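Local atomic coordinates of ancylostoma secreted protein 1 (Necator americanus, PDB entry 3NT8), a protein that is a secreted two-CAP-domain protein probably associated with the transition of infective hookworm larvae to parasitism. Residues A[289-294]-A[375-380]. Numbering follows the deposited sequence.
Sequences NKCVYQ and VFCNDF
The ring of Phe380 reaches the loop 289-294 with its far carbon, CZ, which lies 3.4 Å from the carbonyl O of Cys291 and 3.8 Å from CB of Tyr293. Both partners approach the ring obliquely. CG of Phe380 sits between the backbone N and the carbonyl carbon (chi1 45°), and this directs the ring across to 289-294. The Tyr293 ring, with CG anti to its backbone N (chi1 -178°), leads away from Phe380 after CB has made the touch; it packs on Ile308 and Phe382 and forms a cation-pi pair with Lys310, a residue that Phe380 also touches.

Next to this aromatic contact, Cys291 and Cys377 are joined covalently, SG to SG at 2.1 Å. The chi3 dihedral of the disulfide, -88°, is close to the relaxed value. Beyond the bridge, the amide oxygen OD1 of Asn289 rests against the two methyl groups of Val375, 3.6 Å from CG2 and 3.7 Å from CG1, the two side chains crossing at about a right angle. CG1 of Val375 also lies 4.3 Å from SG of Cys291. No hydrogen bond spans the two segments, which meet through the disulfide and van der Waals contacts. Within 375-380, the backbone N of Cys377 donates a hydrogen bond to O of Phe380 at 3.1 Å, closing the turn that presents both side chains to the loop.

Cys291 adopts positive phi just after helix 278-288, while Cys377 lies at the hairpin turn between strands 369-376 and 381-388. The disulfide thus ties a helix exit to a beta-hairpin of the central sheet, a helix-to-sheet cross-link within the alpha-beta-alpha sandwich of the second CAP domain.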
loop_
_atom_site.group_PDB
_atom_site.type_symbol
_atom_site.label_atom_id
_atom_site.label_comp_id
_atom_site.label_asym_id
_atom_site.label_seq_id
_atom_site.Cartn_x
_atom_site.Cartn_y
_atom_site.Cartn_z
ATOM N N ASN A 289 1.999 -14.256 15.578
ATOM C CA ASN A 289 2.235 -15.708 15.278
ATOM C C ASN A 289 1.003 -16.635 15.529
ATOM O O ASN A 289 0.902 -17.736 15.006
ATOM C CB ASN A 289 3.473 -16.202 16.037
ATOM C CG ASN A 289 4.749 -15.565 15.534
ATOM O OD1 ASN A 289 4.733 -14.914 14.484
ATOM N ND2 ASN A 289 5.864 -15.729 16.268
ATOM N N LYS A 290 0.039 -16.140 16.286
ATOM C CA LYS A 290 -1.189 -16.899 16.543
ATOM C C LYS A 290 -2.132 -16.965 15.356
ATOM O O LYS A 290 -2.952 -17.885 15.283
ATOM C CB LYS A 290 -1.919 -16.328 17.757
ATOM C CG LYS A 290 -1.191 -16.625 19.051
ATOM C CD LYS A 290 -1.973 -15.990 20.202
ATOM C CE LYS A 290 -1.161 -16.046 21.480
ATOM N NZ LYS A 290 -1.849 -15.299 22.530
ATOM N N CYS A 291 -2.040 -15.989 14.458
ATOM C CA CYS A 291 -2.748 -16.023 13.176
ATOM C C CYS A 291 -4.267 -15.938 13.297
ATOM O O CYS A 291 -5.023 -16.318 12.380
ATOM C CB CYS A 291 -2.333 -17.243 12.360
ATOM S SG CYS A 291 -0.779 -17.001 11.583
ATOM N N VAL A 292 -4.709 -15.431 14.442
ATOM C CA VAL A 292 -6.101 -15.097 14.613
ATOM C C VAL A 292 -6.320 -13.542 14.486
ATOM O O VAL A 292 -5.870 -12.740 15.327
ATOM C CB VAL A 292 -6.669 -15.599 15.995
ATOM C CG1 VAL A 292 -8.155 -15.389 16.027
ATOM C CG2 VAL A 292 -6.278 -17.120 16.320
ATOM N N TYR A 293 -7.062 -13.154 13.455
ATOM C CA TYR A 293 -7.330 -11.746 13.197
ATOM C C TYR A 293 -8.245 -11.108 14.257
ATOM O O TYR A 293 -9.468 -11.021 14.097
ATOM C CB TYR A 293 -7.854 -11.556 11.772
ATOM C CG TYR A 293 -8.073 -10.100 11.498
ATOM C CD1 TYR A 293 -6.972 -9.245 11.393
ATOM C CD2 TYR A 293 -9.363 -9.574 11.377
ATOM C CE1 TYR A 293 -7.128 -7.899 11.175
ATOM C CE2 TYR A 293 -9.535 -8.230 11.135
ATOM C CZ TYR A 293 -8.392 -7.396 11.046
ATOM O OH TYR A 293 -8.522 -6.084 10.821
ATOM N N GLN A 294 -7.648 -10.671 15.361
ATOM C CA GLN A 294 -8.422 -10.019 16.403
ATOM C C GLN A 294 -7.424 -9.317 17.304
ATOM O O GLN A 294 -6.209 -9.490 17.150
ATOM C CB GLN A 294 -9.301 -11.041 17.196
ATOM C CG GLN A 294 -8.550 -12.289 17.678
ATOM C CD GLN A 294 -9.301 -13.163 18.689
ATOM O OE1 GLN A 294 -10.534 -13.239 18.695
ATOM N NE2 GLN A 294 -8.542 -13.851 19.530
ATOM N N VAL A 375 3.143 -11.086 9.708
ATOM C CA VAL A 375 3.212 -12.563 9.825
ATOM C C VAL A 375 2.486 -13.133 8.613
ATOM O O VAL A 375 1.359 -12.676 8.278
ATOM C CB VAL A 375 2.560 -13.111 11.149
ATOM C CG1 VAL A 375 2.828 -14.633 11.313
ATOM C CG2 VAL A 375 3.132 -12.430 12.362
ATOM N N PHE A 376 3.116 -14.096 7.933
ATOM C CA PHE A 376 2.422 -14.752 6.803
ATOM C C PHE A 376 1.574 -15.888 7.348
ATOM O O PHE A 376 2.093 -16.924 7.764
ATOM C CB PHE A 376 3.373 -15.256 5.738
ATOM C CG PHE A 376 4.228 -14.170 5.073
ATOM C CD1 PHE A 376 3.738 -12.887 4.860
ATOM C CD2 PHE A 376 5.488 -14.470 4.601
ATOM C CE1 PHE A 376 4.519 -11.911 4.233
ATOM C CE2 PHE A 376 6.277 -13.497 3.975
ATOM C CZ PHE A 376 5.762 -12.195 3.800
ATOM N N CYS A 377 0.264 -15.683 7.379
ATOM C CA CYS A 377 -0.632 -16.701 7.849
ATOM C C CYS A 377 -1.182 -17.413 6.608
ATOM O O CYS A 377 -1.064 -16.897 5.486
ATOM C CB CYS A 377 -1.716 -16.078 8.717
ATOM S SG CYS A 377 -1.090 -15.350 10.307
ATOM N N ASN A 378 -1.751 -18.604 6.785
ATOM C CA ASN A 378 -2.170 -19.387 5.616
ATOM C C ASN A 378 -3.445 -18.846 4.923
ATOM O O ASN A 378 -3.880 -19.316 3.846
ATOM C CB ASN A 378 -2.251 -20.890 5.951
ATOM C CG ASN A 378 -3.074 -21.196 7.211
ATOM O OD1 ASN A 378 -4.108 -20.564 7.493
ATOM N ND2 ASN A 378 -2.628 -22.202 7.953
ATOM N N ASP A 379 -3.990 -17.809 5.518
ATOM C CA ASP A 379 -5.293 -17.307 5.174
ATOM C C ASP A 379 -5.259 -15.786 4.795
ATOM O O ASP A 379 -6.226 -15.232 4.216
ATOM C CB ASP A 379 -6.180 -17.550 6.394
ATOM C CG ASP A 379 -7.637 -17.480 6.073
ATOM O OD1 ASP A 379 -8.235 -18.585 5.992
ATOM O OD2 ASP A 379 -8.163 -16.337 5.907
ATOM N N PHE A 380 -4.155 -15.122 5.133
ATOM C CA PHE A 380 -4.035 -13.674 4.967
ATOM C C PHE A 380 -2.671 -13.311 5.447
ATOM O O PHE A 380 -2.060 -14.098 6.182
ATOM C CB PHE A 380 -5.093 -12.881 5.735
ATOM C CG PHE A 380 -5.330 -13.347 7.161
ATOM C CD1 PHE A 380 -4.498 -12.950 8.197
ATOM C CD2 PHE A 380 -6.446 -14.124 7.475
ATOM C CE1 PHE A 380 -4.736 -13.374 9.528
ATOM C CE2 PHE A 380 -6.701 -14.570 8.815
ATOM C CZ PHE A 380 -5.831 -14.195 9.835
#